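Local atomic coordinates of uncharacterized protein (Nitrosospira multiformis, PDB entry 3P51), a protein that is of unknown function but belongs to the polyketide cyclase/dehydrase and lipid transport family, and so probably binds a hydrophobic ligand. Residues G79-V83 against E120-M125; G93-L97 against F107-S111. One frame throughout, in Å; residues are numbered along the deposited sequence.

Both contacts belong to one helix-grip fold, in which a curved antiparallel sheet wraps round a long C-terminal helix. Contact 2 pairs strands 88-100 and 105-116, neighbours in a beta hairpin, with its centre 7 Å from the centre of the chain. Contact 1 is peripheral: the loop after strand 71-78 meets the beginning of helix 120-139. Along the chain contact 2 is nested inside the loop closed by contact 1, and strand 105-116 leads into the helix. The centres are 19 Å apart, the nearest atoms about 7 Å. W110 and V108 of contact 2 pack farther along the same helix, consistent with a scaffold whose interior, in relatives, holds hydrophobic ligands.

Contact 1: residues G79-V83 against E120-M125; sequences GPSPV and EAVEYM
E120 and P82 meet at the exposed border of this contact, where the extended glutamate chain reaches the proline with its far end: the carboxylate and CG come against P82 CB, OE1 at 3.8 Å from it. A long chain suits this exposed place, since it can reach across to the loop. Next along the helix, A121 turns its small methyl inward: CB lies 3.7 Å from CG1 of V83, and a residue without further branches lets the loop come close, the CA atoms of P82 and A121 being 5.5 Å apart. With CG of Y124 anti to the backbone N (chi1 177°), its ring reaches out to the loop, and P82 CD sits over one face, 3.8 Å from the ring centroid and 17° off the normal, a CH-pi contact. The peptide bond before P82 is cis, a kink that few residues other than proline adopt readily. In the helix-grip fold of the Bet v 1-like clan, a long C-terminal helix lies against the curved sheet; here a loop between strands 71-78 and 88-100 packs on its first turns. Farther out on the same ring, the OH lies 3.7 Å from P80 CG and CE2 is 4.1 Å from V83 CG2. A serine in place of Y124 would probably strip P82 of its aromatic platform and open a gap beside P80 and V83. F58 of strand 58-66 also touches P80, V83 and Y124, continuing the apolar cluster toward the sheet. M125, a selenomethionine standing in for methionine, has a chain bent at chi2 and chi3 that sets SE 3.9 Å from V83 CG1; a long unbranched chain can bend to fit against the branched valine, and it also reaches Y91 of strand 88-100.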
loop_
_atom_site.group_PDB
_atom_site.type_symbol
_atom_site.label_atom_id
_atom_site.label_comp_id
_atom_site.label_asym_id
_atom_site.label_seq_id
_atom_site.Cartn_x
_atom_site.Cartn_y
_atom_site.Cartn_z
ATOM N N GLY A 79 -21.876 12.180 -12.809
ATOM C CA GLY A 79 -22.211 13.055 -11.705
ATOM C C GLY A 79 -22.645 14.409 -12.218
ATOM O O GLY A 79 -22.436 14.718 -13.383
ATOM N N PRO A 80 -23.235 15.228 -11.338
ATOM C CA PRO A 80 -23.644 16.581 -11.723
ATOM C C PRO A 80 -22.408 17.462 -11.881
ATOM O O PRO A 80 -21.372 17.157 -11.289
ATOM C CB PRO A 80 -24.476 17.043 -10.524
ATOM C CG PRO A 80 -23.867 16.302 -9.353
ATOM C CD PRO A 80 -23.432 14.965 -9.899
ATOM N N SER A 81 -22.510 18.519 -12.679
ATOM C CA SER A 81 -21.446 19.515 -12.762
ATOM C C SER A 81 -21.191 20.005 -11.332
ATOM O O SER A 81 -22.138 20.170 -10.561
ATOM C CB SER A 81 -21.856 20.657 -13.707
ATOM O OG SER A 81 -20.740 21.465 -14.082
ATOM N N PRO A 82 -19.915 20.220 -10.961
ATOM C CA PRO A 82 -18.720 20.188 -11.807
ATOM C C PRO A 82 -17.990 18.836 -11.833
ATOM O O PRO A 82 -16.809 18.802 -12.193
ATOM C CB PRO A 82 -17.827 21.216 -11.122
ATOM C CG PRO A 82 -18.097 20.960 -9.662
ATOM C CD PRO A 82 -19.574 20.602 -9.576
ATOM N N VAL A 83 -18.656 17.745 -11.458
ATOM C CA VAL A 83 -18.043 16.421 -11.580
ATOM C C VAL A 83 -18.719 15.527 -12.625
ATOM O O VAL A 83 -18.753 14.308 -12.471
ATOM C CB VAL A 83 -17.982 15.670 -10.227
ATOM C CG1 VAL A 83 -16.943 16.304 -9.296
ATOM C CG2 VAL A 83 -19.354 15.638 -9.580
ATOM N N GLU A 120 -11.834 23.094 -10.515
ATOM C CA GLU A 120 -13.161 23.571 -10.141
ATOM C C GLU A 120 -13.882 22.600 -9.206
ATOM O O GLU A 120 -14.647 23.012 -8.335
ATOM C CB GLU A 120 -14.001 23.820 -11.399
ATOM C CG GLU A 120 -15.398 24.359 -11.119
ATOM C CD GLU A 120 -16.239 24.511 -12.383
ATOM O OE1 GLU A 120 -17.441 24.841 -12.266
ATOM O OE2 GLU A 120 -15.697 24.296 -13.491
ATOM N N ALA A 121 -13.633 21.308 -9.376
ATOM C CA ALA A 121 -14.328 20.313 -8.565
ATOM C C ALA A 121 -13.777 20.151 -7.152
ATOM O O ALA A 121 -14.355 19.413 -6.352
ATOM C CB ALA A 121 -14.342 18.966 -9.273
ATOM N N VAL A 122 -12.656 20.803 -6.845
ATOM C CA VAL A 122 -11.989 20.566 -5.559
ATOM C C VAL A 122 -12.843 21.067 -4.402
ATOM O O VAL A 122 -13.142 20.324 -3.473
ATOM C CB VAL A 122 -10.577 21.208 -5.489
ATOM C CG1 VAL A 122 -10.106 21.338 -4.040
ATOM C CG2 VAL A 122 -9.576 20.399 -6.308
ATOM N N GLU A 123 -13.246 22.327 -4.458
ATOM C CA GLU A 123 -14.089 22.862 -3.399
ATOM C C GLU A 123 -15.369 22.035 -3.289
ATOM O O GLU A 123 -15.814 21.707 -2.187
ATOM C CB GLU A 123 -14.439 24.334 -3.649
ATOM C CG GLU A 123 -15.519 24.847 -2.695
ATOM C CD GLU A 123 -15.690 26.359 -2.718
ATOM O OE1 GLU A 123 -15.734 26.942 -3.824
ATOM O OE2 GLU A 123 -15.786 26.961 -1.622
ATOM N N TYR A 124 -15.954 21.694 -4.435
ATOM C CA TYR A 124 -17.230 20.978 -4.456
ATOM C C TYR A 124 -17.160 19.610 -3.756
ATOM O O TYR A 124 -18.039 19.264 -2.958
ATOM C CB TYR A 124 -17.770 20.856 -5.894
ATOM C CG TYR A 124 -19.061 20.066 -6.002
ATOM C CD1 TYR A 124 -20.299 20.700 -5.945
ATOM C CD2 TYR A 124 -19.043 18.682 -6.158
ATOM C CE1 TYR A 124 -21.481 19.977 -6.038
ATOM C CE2 TYR A 124 -20.216 17.953 -6.254
ATOM C CZ TYR A 124 -21.431 18.605 -6.191
ATOM O OH TYR A 124 -22.595 17.878 -6.285
HETATM N N MSE A 125 -16.111 18.836 -4.022
HETATM C CA MSE A 125 -15.992 17.524 -3.384
HETATM C C MSE A 125 -15.601 17.616 -1.908
HETATM O O MSE A 125 -16.057 16.807 -1.091
HETATM C CB MSE A 125 -15.044 16.601 -4.157
HETATM C CG MSE A 125 -15.585 16.198 -5.537
HETATM SE SE MSE A 125 -17.385 15.363 -5.488
HETATM C CE MSE A 125 -16.962 13.815 -4.377
#

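Contact 2: residues G93-L97 against F107-S111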
loop_
_atom_site.group_PDB
_atom_site.type_symbol
_atom_site.label_atom_id
_atom_site.label_comp_id
_atom_site.label_asym_id
_atom_site.label_seq_id
_atom_site.Cartn_x
_atom_site.Cartn_y
_atom_site.Cartn_z
ATOM N N GLY A 93 -12.900 7.217 -5.596
ATOM C CA GLY A 93 -13.155 7.560 -4.204
ATOM C C GLY A 93 -12.661 6.405 -3.357
ATOM O O GLY A 93 -12.698 5.262 -3.811
ATOM N N ASN A 94 -12.184 6.698 -2.148
ATOM C CA ASN A 94 -11.509 5.697 -1.319
ATOM C C ASN A 94 -11.884 5.979 0.127
ATOM O O ASN A 94 -11.429 6.960 0.702
ATOM C CB ASN A 94 -9.990 5.800 -1.531
ATOM C CG ASN A 94 -9.193 4.729 -0.774
ATOM O OD1 ASN A 94 -9.652 4.161 0.208
ATOM N ND2 ASN A 94 -7.978 4.475 -1.235
ATOM N N LEU A 95 -12.763 5.152 0.684
ATOM C CA LEU A 95 -13.258 5.329 2.053
ATOM C C LEU A 95 -12.718 4.231 2.968
ATOM O O LEU A 95 -12.870 3.043 2.688
ATOM C CB LEU A 95 -14.783 5.283 2.062
ATOM C CG LEU A 95 -15.490 5.194 3.412
ATOM C CD1 LEU A 95 -15.184 6.429 4.257
ATOM C CD2 LEU A 95 -16.995 5.051 3.178
ATOM N N HIS A 96 -12.105 4.623 4.075
ATOM C CA HIS A 96 -11.305 3.674 4.844
ATOM C C HIS A 96 -11.340 3.984 6.340
ATOM O O HIS A 96 -11.303 5.149 6.736
ATOM C CB HIS A 96 -9.888 3.736 4.288
ATOM C CG HIS A 96 -8.871 2.979 5.083
ATOM N ND1 HIS A 96 -9.000 1.640 5.376
ATOM C CD2 HIS A 96 -7.681 3.369 5.590
ATOM C CE1 HIS A 96 -7.935 1.240 6.056
ATOM N NE2 HIS A 96 -7.121 2.268 6.198
ATOM N N LEU A 97 -11.435 2.938 7.163
ATOM C CA LEU A 97 -11.507 3.080 8.614
ATOM C C LEU A 97 -10.253 2.541 9.278
ATOM O O LEU A 97 -9.665 1.578 8.802
ATOM C CB LEU A 97 -12.683 2.288 9.181
ATOM C CG LEU A 97 -14.100 2.566 8.701
ATOM C CD1 LEU A 97 -15.064 1.730 9.528
ATOM C CD2 LEU A 97 -14.406 4.018 8.854
ATOM N N PHE A 107 -11.061 6.239 13.432
ATOM C CA PHE A 107 -10.579 7.231 12.479
ATOM C C PHE A 107 -11.197 6.890 11.132
ATOM O O PHE A 107 -11.172 5.737 10.712
ATOM C CB PHE A 107 -9.047 7.153 12.396
ATOM C CG PHE A 107 -8.437 8.034 11.341
ATOM C CD1 PHE A 107 -8.267 9.390 11.567
ATOM C CD2 PHE A 107 -8.013 7.500 10.128
ATOM C CE1 PHE A 107 -7.696 10.209 10.597
ATOM C CE2 PHE A 107 -7.442 8.307 9.151
ATOM C CZ PHE A 107 -7.277 9.668 9.387
ATOM N N VAL A 108 -11.773 7.886 10.464
ATOM C CA VAL A 108 -12.366 7.684 9.144
ATOM C C VAL A 108 -11.719 8.616 8.126
ATOM O O VAL A 108 -11.716 9.825 8.313
ATOM C CB VAL A 108 -13.881 7.984 9.155
ATOM C CG1 VAL A 108 -14.505 7.562 7.836
ATOM C CG2 VAL A 108 -14.555 7.266 10.322
ATOM N N GLU A 109 -11.179 8.068 7.045
ATOM C CA GLU A 109 -10.621 8.913 5.994
ATOM C C GLU A 109 -11.321 8.668 4.663
ATOM O O GLU A 109 -11.717 7.550 4.348
ATOM C CB GLU A 109 -9.110 8.696 5.850
ATOM C CG GLU A 109 -8.728 7.264 5.567
ATOM C CD GLU A 109 -7.225 7.058 5.462
ATOM O OE1 GLU A 109 -6.486 8.062 5.427
ATOM O OE2 GLU A 109 -6.785 5.886 5.420
ATOM N N TRP A 110 -11.483 9.734 3.891
ATOM C CA TRP A 110 -12.106 9.643 2.579
ATOM C C TRP A 110 -11.256 10.439 1.601
ATOM O O TRP A 110 -11.064 11.643 1.780
ATOM C CB TRP A 110 -13.526 10.201 2.634
ATOM C CG TRP A 110 -14.484 9.545 1.683
ATOM C CD1 TRP A 110 -14.209 9.068 0.430
ATOM C CD2 TRP A 110 -15.873 9.284 1.916
ATOM N NE1 TRP A 110 -15.349 8.540 -0.134
ATOM C CE2 TRP A 110 -16.382 8.658 0.759
ATOM C CE3 TRP A 110 -16.738 9.531 2.989
ATOM C CZ2 TRP A 110 -17.719 8.266 0.646
ATOM C CZ3 TRP A 110 -18.064 9.135 2.880
ATOM C CH2 TRP A 110 -18.541 8.517 1.711
ATOM N N SER A 111 -10.736 9.754 0.586
ATOM C CA SER A 111 -9.925 10.374 -0.453
ATOM C C SER A 111 -10.660 10.365 -1.789
ATOM O O SER A 111 -11.438 9.455 -2.086
ATOM C CB SER A 111 -8.603 9.616 -0.639
ATOM O OG SER A 111 -8.004 9.268 0.599
HETATM O O HOH W 1 -8.890 7.288 2.033
#
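L95 lies against W110 on the side of the sheet that faces helix 120-139: its CB stands over the five-membered ring, 3.9 Å from the centroid and 9° off the normal, a CH-pi contact. With CG turned opposite the backbone N (chi1 169°), the leucine carries CD1 over the same wide, flat indole, 3.7 Å from CE3 of W110, and CD2 to 4.1 Å from CH2 of that ring. CD1 also meets CG1 of V108, and the other valine methyl, CG2, lies 3.6 Å from CD2 of L97; beta-branched valine suits an extended strand. On the other side of the sheet H96 and E109 lie side by side, pointing the same way, with E109 CG 3.9 Å from H96 CB and the ring and carboxylate planes 35° apart; each offers a methylene for packing and a polar end for partners elsewhere. Between these two layers runs a regular antiparallel ladder. N94 with S111 and H96 with E109 are its hydrogen-bonded pairs, E109 N donating almost straight to H96 O at 2.9 Å; L95 with W110 and L97 with V108 are the non-hydrogen-bonded ones. The two strands make a beta hairpin of the Bet v 1-like helix-grip fold, and the leucines, V108 and W110 form part of its interior. A water bridges N94 O, to which it donates at 2.9 Å, and S111 OG, at 2.6 Å. Residues outside the two strands hold the polar ends: R71 bonds N94 OD1, Y5 bonds E109 OE1, and Y74 holds W110 NE1, restraining the rotation of the indole. Beyond W110 come L132 and L133 of helix 120-139, whereas L97 meets helix 14-21. F107 stacks on F107 of the second subunit, where a flat aromatic residue suits the interface.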